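PDB 6HPN: antigen, P35 from Borreliella spielmanii A14S, which is of unknown function but is probably an outer surface lipoprotein, orthologous to BBA64 of Borrelia burgdorferi and possibly involved in the pathogenesis of Lyme disease. Local coordinates for residues F121-A126 with K160-K165; L26-D31 with D155-K160; I174-A179 with H191-L196; P181-R184 with S188-H191; E37-K42 with L85-G90. One frame throughout, in Å; residues are numbered along the deposited sequence.

Contact 1 (F121-A126 with K160-K165); sequences FSIQLA and KTLKEK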
# COMPACT_ATOMS: atom_id res chain seq x y z
N PHE A 121 2.48 0.74 -1.77
CA PHE A 121 2.83 1.70 -0.69
C PHE A 121 1.66 2.66 -0.46
O PHE A 121 1.27 2.83 0.72
CB PHE A 121 4.10 2.45 -1.07
CG PHE A 121 4.40 3.61 -0.16
CD1 PHE A 121 5.01 3.40 1.06
CD2 PHE A 121 4.06 4.90 -0.53
CE1 PHE A 121 5.29 4.46 1.90
CE2 PHE A 121 4.33 5.96 0.32
CZ PHE A 121 4.94 5.74 1.53
N SER A 122 1.13 3.26 -1.53
CA SER A 122 0.12 4.35 -1.49
C SER A 122 -1.18 3.83 -0.87
O SER A 122 -1.79 4.55 -0.07
CB SER A 122 -0.18 4.91 -2.85
OG SER A 122 1.00 5.41 -3.45
N ILE A 123 -1.62 2.65 -1.30
CA ILE A 123 -2.87 2.04 -0.78
C ILE A 123 -2.72 1.90 0.73
O ILE A 123 -3.63 2.29 1.45
CB ILE A 123 -3.16 0.69 -1.44
CG1 ILE A 123 -3.53 0.86 -2.92
CG2 ILE A 123 -4.23 -0.06 -0.68
CD1 ILE A 123 -3.51 -0.45 -3.68
N GLN A 124 -1.60 1.34 1.17
CA GLN A 124 -1.36 1.02 2.59
C GLN A 124 -1.19 2.31 3.40
O GLN A 124 -1.74 2.40 4.49
CB GLN A 124 -0.12 0.16 2.71
CG GLN A 124 0.11 -0.37 4.11
CD GLN A 124 -1.00 -1.27 4.62
OE1 GLN A 124 -1.46 -2.19 3.96
NE2 GLN A 124 -1.42 -1.01 5.84
N LEU A 125 -0.41 3.25 2.87
CA LEU A 125 -0.26 4.59 3.47
C LEU A 125 -1.64 5.19 3.71
O LEU A 125 -1.86 5.68 4.80
CB LEU A 125 0.55 5.51 2.56
CG LEU A 125 0.79 6.90 3.14
CD1 LEU A 125 1.57 6.83 4.44
CD2 LEU A 125 1.53 7.78 2.14
N ALA A 126 -2.53 5.10 2.74
CA ALA A 126 -3.87 5.71 2.81
C ALA A 126 -4.67 5.07 3.95
O ALA A 126 -5.28 5.84 4.73
CB ALA A 126 -4.57 5.59 1.49
N LYS A 160 -9.99 -1.62 0.96
CA LYS A 160 -9.74 -3.07 1.05
C LYS A 160 -9.77 -3.65 -0.38
O LYS A 160 -8.86 -4.39 -0.73
CB LYS A 160 -10.75 -3.72 2.00
CG LYS A 160 -10.43 -5.15 2.38
CD LYS A 160 -11.43 -5.82 3.29
CE LYS A 160 -11.54 -7.30 2.99
NZ LYS A 160 -12.61 -7.95 3.78
N THR A 161 -10.71 -3.23 -1.21
CA THR A 161 -10.79 -3.67 -2.62
C THR A 161 -9.46 -3.41 -3.34
O THR A 161 -8.98 -4.33 -4.02
CB THR A 161 -11.99 -3.01 -3.30
OG1 THR A 161 -13.10 -3.63 -2.65
CG2 THR A 161 -12.05 -3.23 -4.79
N LEU A 162 -8.90 -2.20 -3.21
CA LEU A 162 -7.61 -1.84 -3.88
C LEU A 162 -6.51 -2.76 -3.38
O LEU A 162 -5.76 -3.30 -4.22
CB LEU A 162 -7.24 -0.40 -3.54
CG LEU A 162 -8.19 0.66 -4.06
CD1 LEU A 162 -7.82 2.01 -3.49
CD2 LEU A 162 -8.18 0.70 -5.58
N LYS A 163 -6.42 -2.93 -2.06
CA LYS A 163 -5.42 -3.82 -1.45
C LYS A 163 -5.66 -5.24 -1.96
O LYS A 163 -4.67 -5.89 -2.35
CB LYS A 163 -5.43 -3.76 0.08
CG LYS A 163 -4.12 -4.23 0.70
CD LYS A 163 -4.10 -4.41 2.18
CE LYS A 163 -2.86 -5.16 2.61
NZ LYS A 163 -2.55 -4.94 4.04
N GLU A 164 -6.91 -5.69 -2.02
CA GLU A 164 -7.23 -7.07 -2.48
C GLU A 164 -6.74 -7.25 -3.91
O GLU A 164 -6.03 -8.24 -4.14
CB GLU A 164 -8.70 -7.40 -2.25
CG GLU A 164 -8.84 -8.22 -0.97
CD GLU A 164 -10.23 -8.29 -0.36
OE1 GLU A 164 -11.21 -7.80 -1.01
OE2 GLU A 164 -10.34 -8.83 0.77
N LYS A 165 -7.01 -6.29 -4.80
CA LYS A 165 -6.60 -6.32 -6.23
C LYS A 165 -5.06 -6.34 -6.32
O LYS A 165 -4.52 -7.11 -7.11
CB LYS A 165 -7.27 -5.16 -6.97
CG LYS A 165 -6.96 -5.05 -8.47
CD LYS A 165 -8.01 -5.63 -9.41
CE LYS A 165 -7.51 -5.77 -10.84
NZ LYS A 165 -6.84 -7.09 -11.05
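I123 carries the apolar part of this contact, and its two branches reach two successive residues of the facing helix. The ethyl branch ends against L162, with I123 CD1 3.7 Å from L162 CB. The methyl branch, set anti to the backbone N, turns to the next residue, where I123 CG2 lies 4.0 Å from K163 CB. L162 also packs on I206 and L209 of helix 200-221, which places a third helix beside the pair.

The polar part is one hydrogen bond, given by K163 NZ to Q124 OE1 over 3.0 Å. K163 runs extended beyond CG, whereas Q124 bends at chi2 (62°), which brings OE1 to the lysine tip. The ammonium approaches the carbonyl oxygen at a C=O...N angle of 145°, tilted somewhat from the carbonyl plane. T83 O and N86 OD1 accept further bonds from the same nitrogen, so three oxygens grip it; Q124 NE2 is held in turn by E128 OE2.

The backbones come nearest at I123 and K163, whose CA atoms are 6.4 Å apart. The axes of segments 121-126 and 160-165 approach to 9.8 Å with 150° between their directions, as expected where helices 106-135 and 146-179 pack nearly antiparallel within the all-helical fold of this Bbcrasp-1-like domain.

Contact 2 (L26-D31 with D155-K160); sequences LDRSED and DFDKLK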
# COMPACT_ATOMS: atom_id res chain seq x y z
N LEU A 26 -13.76 2.28 14.83
CA LEU A 26 -12.59 2.28 15.75
C LEU A 26 -11.85 0.95 15.59
O LEU A 26 -10.61 1.00 15.50
CB LEU A 26 -13.04 2.50 17.18
CG LEU A 26 -13.57 3.91 17.46
CD1 LEU A 26 -14.21 4.01 18.82
CD2 LEU A 26 -12.48 4.94 17.32
N ASP A 27 -12.59 -0.16 15.52
CA ASP A 27 -11.97 -1.51 15.39
C ASP A 27 -11.07 -1.53 14.15
O ASP A 27 -9.94 -1.99 14.27
CB ASP A 27 -13.03 -2.59 15.22
CG ASP A 27 -13.79 -2.98 16.47
OD1 ASP A 27 -13.57 -2.36 17.52
OD2 ASP A 27 -14.61 -3.91 16.37
N ARG A 28 -11.60 -1.13 12.99
CA ARG A 28 -10.90 -1.15 11.68
C ARG A 28 -9.68 -0.23 11.73
O ARG A 28 -8.62 -0.64 11.21
CB ARG A 28 -11.85 -0.74 10.56
CG ARG A 28 -12.96 -1.75 10.29
CD ARG A 28 -13.95 -1.29 9.24
NE ARG A 28 -14.87 -2.34 8.83
CZ ARG A 28 -15.59 -2.34 7.70
NH1 ARG A 28 -15.51 -1.34 6.84
NH2 ARG A 28 -16.39 -3.35 7.44
N SER A 29 -9.83 0.95 12.35
CA SER A 29 -8.75 1.95 12.59
C SER A 29 -7.62 1.33 13.42
O SER A 29 -6.50 1.26 12.92
CB SER A 29 -9.30 3.18 13.26
OG SER A 29 -10.21 3.87 12.42
N GLU A 30 -7.95 0.89 14.65
CA GLU A 30 -7.05 0.24 15.64
C GLU A 30 -6.42 -1.03 15.06
O GLU A 30 -5.24 -1.27 15.32
CB GLU A 30 -7.79 -0.04 16.95
CG GLU A 30 -7.43 0.94 18.04
CD GLU A 30 -8.53 1.11 19.08
OE1 GLU A 30 -9.30 0.13 19.30
OE2 GLU A 30 -8.64 2.24 19.65
N ASP A 31 -7.14 -1.81 14.28
CA ASP A 31 -6.53 -2.98 13.59
C ASP A 31 -5.38 -2.48 12.71
O ASP A 31 -4.25 -2.94 12.90
CB ASP A 31 -7.53 -3.78 12.75
CG ASP A 31 -8.47 -4.69 13.54
OD1 ASP A 31 -8.31 -4.82 14.78
OD2 ASP A 31 -9.35 -5.27 12.91
N ASP A 155 -15.53 3.41 3.75
CA ASP A 155 -14.26 3.86 3.12
C ASP A 155 -13.20 2.76 3.30
O ASP A 155 -12.46 2.44 2.35
CB ASP A 155 -13.82 5.23 3.63
CG ASP A 155 -14.45 6.43 2.93
OD1 ASP A 155 -15.18 6.21 1.90
OD2 ASP A 155 -14.17 7.59 3.38
N PHE A 156 -13.21 2.13 4.46
CA PHE A 156 -12.34 0.96 4.75
C PHE A 156 -12.59 -0.17 3.75
O PHE A 156 -11.60 -0.81 3.35
CB PHE A 156 -12.57 0.53 6.20
CG PHE A 156 -11.98 1.47 7.21
CD1 PHE A 156 -10.60 1.66 7.28
CD2 PHE A 156 -12.78 2.14 8.11
CE1 PHE A 156 -10.05 2.51 8.23
CE2 PHE A 156 -12.21 2.98 9.06
CZ PHE A 156 -10.85 3.16 9.12
N ASP A 157 -13.85 -0.38 3.33
CA ASP A 157 -14.23 -1.47 2.39
C ASP A 157 -13.70 -1.10 1.01
O ASP A 157 -13.14 -1.96 0.36
CB ASP A 157 -15.74 -1.71 2.36
CG ASP A 157 -16.26 -2.45 3.58
OD1 ASP A 157 -15.48 -3.13 4.22
OD2 ASP A 157 -17.47 -2.35 3.86
N LYS A 158 -13.76 0.18 0.66
CA LYS A 158 -13.24 0.69 -0.64
C LYS A 158 -11.71 0.53 -0.72
O LYS A 158 -11.23 0.04 -1.78
CB LYS A 158 -13.68 2.13 -0.85
CG LYS A 158 -15.08 2.24 -1.45
CD LYS A 158 -15.70 3.61 -1.33
CE LYS A 158 -17.21 3.53 -1.31
NZ LYS A 158 -17.80 4.78 -1.83
N LEU A 159 -10.97 0.90 0.32
CA LEU A 159 -9.50 0.70 0.31
C LEU A 159 -9.18 -0.80 0.29
O LEU A 159 -8.19 -1.18 -0.34
CB LEU A 159 -8.88 1.36 1.55
CG LEU A 159 -8.94 2.88 1.55
CD1 LEU A 159 -8.42 3.44 2.85
CD2 LEU A 159 -8.15 3.45 0.38
N LYS A 160 -9.99 -1.62 0.96
CA LYS A 160 -9.74 -3.07 1.05
C LYS A 160 -9.77 -3.65 -0.38
O LYS A 160 -8.86 -4.39 -0.73
CB LYS A 160 -10.75 -3.72 2.00
CG LYS A 160 -10.43 -5.15 2.38
CD LYS A 160 -11.43 -5.82 3.29
CE LYS A 160 -11.54 -7.30 2.99
NZ LYS A 160 -12.61 -7.95 3.78
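R28 sets its CB over one face of the F156 ring. This atom sits above the ring centre, 3.9 Å from the centroid and 11° off the normal, which meets the geometry of a CH-pi contact. R28 CD continues past the same residue, 3.8 Å from F156 CB, because the arginine chain is extended from CG to NE. The guanidinium is thereby carried beyond the phenyl group, its plane turned 83° from that of the ring, so the two flat groups do not stack.

At the far end, R28 NH1 forms a salt bridge with D157 OD1 at 3.2 Å. That oxygen approaches the guanidinium obliquely, while D157 OD2 lies in its plane at the edge; no hydrogen bond is assigned to the pair, consistent with a mainly electrostatic attraction. Y153 adds a cation-pi contact to the same guanidinium.

Segments 26-31 and 155-160, of helices 16-40 and 146-179 in the helical bundle, run at 43° to each other, their axes approaching to 11.5 Å. The long arginine and the phenylalanine span the interval, with the nearest CA atoms, of R28 and F156, 7.4 Å apart.

S29 borders the ring at its far end, S29 OG lying 3.4 Å from F156 CZ in an oblique position. The hydroxyl is hydrogen-bonded to I25 O of its own helix. S29 also packs on I134 and L135, and F156 on S131, all of helix 106-135, which adjoins both sides of the contact.

Contact 3 (I174-A179 with H191-L196); sequences IKEYNA and HDNVEL
N193 reaches across to E176 with its side-chain amide, and this single polar pair makes the whole contact. From CB, the chain leaves with CG anti to the backbone N (chi1 173°), which sends the amide out toward helix 146-179. N193 CG comes to 3.7 Å from E176 OE1, and the branches at CG then take different partners. ND2 gives a hydrogen bond to E176 OE1 at 2.8 Å, nearly straight with an N-H...O angle of 169°. The acceptor lies in the plane of the amide, so the bond uses the in-plane N-H direction, and the nitrogen meets E176 OE1 almost head-on to its C-O bond. The other branch, N193 OD1, accepts a hydrogen bond from K197 NZ.

In the fold, the short helix 181-185 leads from helix 146-179 into helix 187-197, which runs steeply across the end region of the long helix. The backbones are well separated at this point, with 9.1 Å between the CA atoms of E176 and N193, and L183 of the short connecting helix packs on both residues.

E176 extends beyond CG to meet the asparagine, its carboxylate plane turned 65° from the amide. The same OE1 also forms a salt bridge with K197 NZ, which thus binds both acceptors, E176 OE1 and N193 OD1. The lysine probably offsets the carboxylate charge at this surface position.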
# COMPACT_ATOMS: atom_id res chain seq x y z
N ILE A 174 3.45 -13.92 -9.63
CA ILE A 174 4.28 -15.00 -9.03
C ILE A 174 3.89 -16.35 -9.64
O ILE A 174 4.80 -17.08 -10.09
CB ILE A 174 4.16 -14.97 -7.49
CG1 ILE A 174 4.86 -13.73 -6.93
CG2 ILE A 174 4.71 -16.24 -6.85
CD1 ILE A 174 4.67 -13.54 -5.45
N LYS A 175 2.59 -16.68 -9.63
CA LYS A 175 2.06 -17.96 -10.16
C LYS A 175 2.50 -18.09 -11.62
O LYS A 175 3.05 -19.14 -11.95
CB LYS A 175 0.54 -18.04 -10.03
CG LYS A 175 0.05 -18.89 -8.87
CD LYS A 175 -1.09 -18.30 -8.03
CE LYS A 175 -0.94 -18.61 -6.54
NZ LYS A 175 -1.89 -17.86 -5.70
N GLU A 176 2.31 -17.04 -12.42
CA GLU A 176 2.52 -17.06 -13.89
C GLU A 176 4.01 -17.17 -14.19
O GLU A 176 4.37 -17.94 -15.13
CB GLU A 176 1.88 -15.83 -14.54
CG GLU A 176 0.37 -15.88 -14.51
CD GLU A 176 -0.35 -14.55 -14.64
OE1 GLU A 176 0.30 -13.56 -15.03
OE2 GLU A 176 -1.56 -14.51 -14.35
N TYR A 177 4.84 -16.45 -13.43
CA TYR A 177 6.31 -16.45 -13.57
C TYR A 177 6.81 -17.87 -13.30
O TYR A 177 7.75 -18.35 -13.97
CB TYR A 177 6.94 -15.38 -12.66
CG TYR A 177 8.45 -15.31 -12.72
CD1 TYR A 177 9.13 -14.52 -13.64
CD2 TYR A 177 9.22 -16.08 -11.85
CE1 TYR A 177 10.52 -14.50 -13.70
CE2 TYR A 177 10.61 -16.09 -11.90
CZ TYR A 177 11.27 -15.29 -12.83
OH TYR A 177 12.64 -15.31 -12.83
N ASN A 178 6.21 -18.53 -12.31
CA ASN A 178 6.68 -19.86 -11.86
C ASN A 178 6.10 -20.95 -12.78
O ASN A 178 6.64 -22.07 -12.74
CB ASN A 178 6.34 -20.12 -10.39
CG ASN A 178 7.19 -19.32 -9.41
OD1 ASN A 178 8.39 -19.11 -9.61
ND2 ASN A 178 6.57 -18.89 -8.33
N ALA A 179 5.05 -20.65 -13.57
CA ALA A 179 4.36 -21.62 -14.45
C ALA A 179 4.89 -21.52 -15.89
O ALA A 179 4.63 -22.45 -16.67
CB ALA A 179 2.88 -21.40 -14.42
N HIS A 191 7.91 -7.79 -18.81
CA HIS A 191 7.58 -6.35 -18.75
C HIS A 191 6.11 -6.17 -19.13
O HIS A 191 5.36 -5.60 -18.33
CB HIS A 191 8.52 -5.56 -19.66
CG HIS A 191 8.03 -4.19 -19.94
ND1 HIS A 191 8.37 -3.11 -19.14
CD2 HIS A 191 7.19 -3.73 -20.90
CE1 HIS A 191 7.78 -2.03 -19.61
NE2 HIS A 191 7.05 -2.39 -20.69
N ASP A 192 5.73 -6.68 -20.30
CA ASP A 192 4.35 -6.62 -20.83
C ASP A 192 3.39 -7.17 -19.77
O ASP A 192 2.40 -6.49 -19.51
CB ASP A 192 4.23 -7.40 -22.14
CG ASP A 192 4.94 -6.78 -23.33
OD1 ASP A 192 5.61 -5.73 -23.19
OD2 ASP A 192 4.83 -7.38 -24.41
N ASN A 193 3.65 -8.36 -19.21
CA ASN A 193 2.73 -9.03 -18.24
C ASN A 193 2.42 -8.07 -17.08
O ASN A 193 1.23 -7.85 -16.73
CB ASN A 193 3.32 -10.35 -17.73
CG ASN A 193 2.51 -11.00 -16.61
OD1 ASN A 193 2.38 -10.42 -15.53
ND2 ASN A 193 2.00 -12.20 -16.83
N VAL A 194 3.48 -7.50 -16.51
CA VAL A 194 3.39 -6.56 -15.37
C VAL A 194 2.64 -5.29 -15.80
O VAL A 194 1.71 -4.91 -15.06
CB VAL A 194 4.78 -6.22 -14.82
CG1 VAL A 194 4.70 -5.16 -13.73
CG2 VAL A 194 5.47 -7.48 -14.30
N GLU A 195 3.01 -4.70 -16.94
CA GLU A 195 2.38 -3.43 -17.44
C GLU A 195 0.87 -3.60 -17.62
O GLU A 195 0.14 -2.65 -17.30
CB GLU A 195 3.01 -2.97 -18.75
CG GLU A 195 2.54 -1.59 -19.15
CD GLU A 195 3.50 -0.89 -20.11
OE1 GLU A 195 4.24 -1.59 -20.79
OE2 GLU A 195 3.52 0.35 -20.14
N LEU A 196 0.41 -4.75 -18.10
CA LEU A 196 -1.05 -5.02 -18.30
C LEU A 196 -1.75 -4.94 -16.95
O LEU A 196 -2.83 -4.38 -16.90
CB LEU A 196 -1.27 -6.39 -18.96
CG LEU A 196 -1.00 -6.45 -20.46
CD1 LEU A 196 -1.22 -7.86 -21.00
CD2 LEU A 196 -1.85 -5.44 -21.23

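Contact 4 (P181-R184 with S188-H191); sequences PELR and SKLH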
# COMPACT_ATOMS: atom_id res chain seq x y z
N PRO A 181 8.22 -20.65 -18.32
CA PRO A 181 9.62 -20.36 -18.62
C PRO A 181 9.91 -19.12 -19.48
O PRO A 181 11.00 -18.59 -19.34
CB PRO A 181 10.04 -21.58 -19.43
CG PRO A 181 9.22 -22.70 -18.85
CD PRO A 181 7.89 -22.07 -18.53
N GLU A 182 8.97 -18.75 -20.36
CA GLU A 182 9.13 -17.58 -21.26
C GLU A 182 9.22 -16.31 -20.41
O GLU A 182 10.07 -15.45 -20.74
CB GLU A 182 7.99 -17.47 -22.26
CG GLU A 182 8.20 -16.34 -23.26
CD GLU A 182 8.42 -16.77 -24.70
OE1 GLU A 182 7.68 -17.67 -25.14
OE2 GLU A 182 9.32 -16.21 -25.38
N LEU A 183 8.42 -16.21 -19.34
CA LEU A 183 8.44 -15.03 -18.45
C LEU A 183 9.78 -14.99 -17.69
O LEU A 183 10.19 -13.90 -17.28
CB LEU A 183 7.22 -15.04 -17.52
CG LEU A 183 5.87 -14.83 -18.22
CD1 LEU A 183 4.71 -15.06 -17.26
CD2 LEU A 183 5.76 -13.44 -18.85
N ARG A 184 10.48 -16.12 -17.57
CA ARG A 184 11.80 -16.19 -16.88
C ARG A 184 12.93 -15.84 -17.87
O ARG A 184 14.02 -15.51 -17.40
CB ARG A 184 11.94 -17.55 -16.19
CG ARG A 184 10.74 -17.90 -15.32
CD ARG A 184 10.98 -19.02 -14.33
NE ARG A 184 11.01 -20.35 -14.94
CZ ARG A 184 9.99 -21.22 -15.00
NH1 ARG A 184 8.79 -20.95 -14.50
NH2 ARG A 184 10.18 -22.38 -15.60
N SER A 188 11.29 -8.91 -22.06
CA SER A 188 10.32 -7.97 -22.65
C SER A 188 8.89 -8.54 -22.53
O SER A 188 7.91 -7.77 -22.59
CB SER A 188 10.74 -7.64 -24.06
OG SER A 188 9.74 -8.00 -24.98
N LYS A 189 8.76 -9.85 -22.31
CA LYS A 189 7.44 -10.49 -22.11
C LYS A 189 7.01 -10.32 -20.65
O LYS A 189 5.81 -10.19 -20.38
CB LYS A 189 7.55 -11.96 -22.52
CG LYS A 189 6.50 -12.44 -23.51
CD LYS A 189 5.31 -13.14 -22.85
CE LYS A 189 4.99 -14.49 -23.48
NZ LYS A 189 4.18 -15.33 -22.58
N LEU A 190 7.98 -10.34 -19.74
CA LEU A 190 7.75 -10.14 -18.29
C LEU A 190 7.27 -8.71 -18.10
O LEU A 190 6.34 -8.48 -17.34
CB LEU A 190 9.05 -10.39 -17.51
CG LEU A 190 8.95 -10.29 -15.98
CD1 LEU A 190 7.89 -11.23 -15.41
CD2 LEU A 190 10.30 -10.55 -15.33
N HIS A 191 7.91 -7.79 -18.81
CA HIS A 191 7.58 -6.35 -18.75
C HIS A 191 6.11 -6.17 -19.13
O HIS A 191 5.36 -5.60 -18.33
CB HIS A 191 8.52 -5.56 -19.66
CG HIS A 191 8.03 -4.19 -19.94
ND1 HIS A 191 8.37 -3.11 -19.14
CD2 HIS A 191 7.19 -3.73 -20.90
CE1 HIS A 191 7.78 -2.03 -19.61
NE2 HIS A 191 7.05 -2.39 -20.69
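L183 O faces the side chain of L190, several of whose carbons gather round it: L190 CB comes to 3.7 Å and L190 CD2 to 3.9 Å. These are carbon contacts, and no hydrogen bond joins the two segments. With CG anti to the backbone N (chi1 -177°), L190 also brings its CG and both methyls to the same oxygen. L190 packs on I98, L102 and Y177 as well.

L183 meets the other segment with its own side chain too. Its CD2 methyl rests 3.6 Å from K189 O and 4.0 Å from K189 CD. Farther out, K189 bends at its second and third torsions and crosses E182 at about a right angle, with K189 CE 3.7 Å from E182 CG. The charged ends do not meet: E182 OE1 and K189 NZ are 4.9 Å apart.

The CA atoms of L183 and L190 are separated by 4.9 Å, a close approach that belongs to the tight turn from helix 181-185 into helix 187-197. The chemistry implies cohesion by burial of leucine carbon against backbone, with the E182-K189 attraction at most a weak, probably solvent-screened addition at the rim.

Contact 5 (E37-K42 with L85-G90); sequences EIDSNK and LNFNEG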
# COMPACT_ATOMS: atom_id res chain seq x y z
N GLU A 37 2.37 -1.37 13.90
CA GLU A 37 3.40 -1.33 14.97
C GLU A 37 3.98 -2.73 15.13
O GLU A 37 5.23 -2.85 15.23
CB GLU A 37 2.96 -0.65 16.27
CG GLU A 37 1.68 -1.14 16.91
CD GLU A 37 0.90 -0.07 17.69
OE1 GLU A 37 1.31 1.11 17.67
OE2 GLU A 37 -0.13 -0.43 18.32
N ILE A 38 3.14 -3.76 15.04
CA ILE A 38 3.59 -5.19 15.09
C ILE A 38 4.47 -5.51 13.87
O ILE A 38 5.45 -6.28 14.02
CB ILE A 38 2.38 -6.13 15.18
CG1 ILE A 38 1.77 -6.09 16.58
CG2 ILE A 38 2.72 -7.54 14.74
CD1 ILE A 38 0.34 -6.55 16.60
N ASP A 39 4.11 -4.99 12.68
CA ASP A 39 4.90 -5.22 11.44
C ASP A 39 6.23 -4.51 11.65
O ASP A 39 7.28 -5.13 11.43
CB ASP A 39 4.15 -4.76 10.20
CG ASP A 39 3.25 -5.84 9.62
OD1 ASP A 39 3.15 -6.90 10.26
OD2 ASP A 39 2.67 -5.62 8.53
N SER A 40 6.16 -3.29 12.18
CA SER A 40 7.33 -2.43 12.41
C SER A 40 8.38 -3.13 13.28
O SER A 40 9.55 -3.11 12.93
CB SER A 40 6.94 -1.11 13.00
OG SER A 40 8.00 -0.63 13.80
N ASN A 41 8.03 -3.74 14.41
CA ASN A 41 9.14 -4.28 15.24
C ASN A 41 9.33 -5.76 14.90
O ASN A 41 9.66 -6.52 15.78
CB ASN A 41 9.02 -3.86 16.71
CG ASN A 41 7.68 -4.21 17.28
OD1 ASN A 41 7.20 -5.31 17.03
ND2 ASN A 41 7.07 -3.26 17.96
N LYS A 42 9.20 -6.12 13.62
CA LYS A 42 9.72 -7.38 13.05
C LYS A 42 11.07 -7.12 12.37
O LYS A 42 11.65 -8.10 11.86
CB LYS A 42 8.80 -7.91 11.94
CG LYS A 42 7.56 -8.64 12.39
CD LYS A 42 6.68 -9.11 11.25
CE LYS A 42 5.34 -9.58 11.78
NZ LYS A 42 4.30 -9.65 10.73
N LEU A 85 1.71 -5.93 1.37
CA LEU A 85 1.67 -7.36 0.94
C LEU A 85 1.45 -8.29 2.13
O LEU A 85 1.81 -9.46 2.00
CB LEU A 85 2.97 -7.73 0.23
CG LEU A 85 3.28 -6.85 -0.97
CD1 LEU A 85 4.75 -6.91 -1.32
CD2 LEU A 85 2.41 -7.26 -2.14
N ASN A 86 0.89 -7.78 3.23
CA ASN A 86 0.46 -8.54 4.44
C ASN A 86 1.68 -9.07 5.19
O ASN A 86 1.54 -10.01 5.97
CB ASN A 86 -0.54 -9.65 4.07
CG ASN A 86 -1.94 -9.13 3.81
OD1 ASN A 86 -2.27 -7.98 4.14
ND2 ASN A 86 -2.79 -9.97 3.23
N PHE A 87 2.85 -8.48 4.98
CA PHE A 87 4.12 -8.96 5.59
C PHE A 87 4.27 -10.48 5.42
O PHE A 87 4.71 -11.18 6.37
CB PHE A 87 4.20 -8.53 7.06
CG PHE A 87 5.57 -8.05 7.39
CD1 PHE A 87 6.64 -8.93 7.37
CD2 PHE A 87 5.83 -6.70 7.57
CE1 PHE A 87 7.93 -8.47 7.58
CE2 PHE A 87 7.11 -6.24 7.80
CZ PHE A 87 8.17 -7.13 7.80
N ASN A 88 3.91 -11.01 4.25
CA ASN A 88 4.16 -12.41 3.88
C ASN A 88 5.55 -12.48 3.25
O ASN A 88 5.66 -12.08 2.09
CB ASN A 88 3.08 -12.91 2.93
CG ASN A 88 3.27 -14.36 2.54
OD1 ASN A 88 4.39 -14.84 2.32
ND2 ASN A 88 2.16 -15.05 2.42
N GLU A 89 6.56 -12.93 4.00
CA GLU A 89 7.98 -12.97 3.56
C GLU A 89 8.08 -13.69 2.21
O GLU A 89 8.79 -13.17 1.30
CB GLU A 89 8.87 -13.73 4.53
CG GLU A 89 9.35 -12.91 5.72
CD GLU A 89 8.31 -12.79 6.82
OE1 GLU A 89 7.13 -13.20 6.58
OE2 GLU A 89 8.67 -12.32 7.91
N GLY A 90 7.45 -14.87 2.11
CA GLY A 90 7.49 -15.70 0.89
C GLY A 90 7.24 -14.84 -0.32
O GLY A 90 8.13 -14.77 -1.20
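F87 presents one face of its ring to K42, and D39 approaches from the same side at a slant. K42 CD lies over that face, 4.0 Å from the ring centroid and 15° off its normal, displaced toward the rim, which makes a CH-pi contact. K42 is extended beyond CG and slides past the phenylalanine in the opposite direction, bringing its NZ to 3.8 Å from F87 CB. D39 also runs counter to F87; its carboxylate plane is inclined 58° to the ring, and D39 CG approaches F87 CD2 to 3.4 Å.

The lysine and the aspartate are joined to each other as they grip the ring. K42 NZ donates to D39 OD1 at 3.0 Å in a salt bridge, arriving on the anti side and 34° out of the carboxylate plane. D39 OD2 is bonded to T83 OG1, so both carboxylate oxygens have partners.

D39 sits in the last turn of helix 16-40 and K42 just past its end, while across from them helix 75-84 gives way to helix 89-102. A Schellman motif closes helix 75-84, with N86 as its C-prime residue at positive phi, and N88 is the N-cap of the following helix, its OD1 receiving V91 N. F87 stands between these two signals and turns its side chain to the lysine and aspartate; F49 packs on it as well.

The chemistry implies a buried carboxylate probably stabilised as an anion by one ammonium and one hydroxyl, while K42 CD lies over the aromatic face.

From the N terminus, helix 16-40 supplies the first segments of contacts 2 and 5. Contact 5 closes first, at 85-90, and so lies within the longer loop that contact 2 completes at 155-160. Contact 1 opens at 121-126, before that closure, and ends at 160-165, so contacts 1 and 2 cross; they share K160 on helix 146-179. Contacts 1 and 5 touch through K163 and N86. Farther along, contacts 3 and 4 bring the C-terminal part of helix 146-179 and helix 181-185 against helix 187-197, sharing H191. Contacts 2 and 3 lie on opposite sides of the chain's centre, about 30 Å apart between centres.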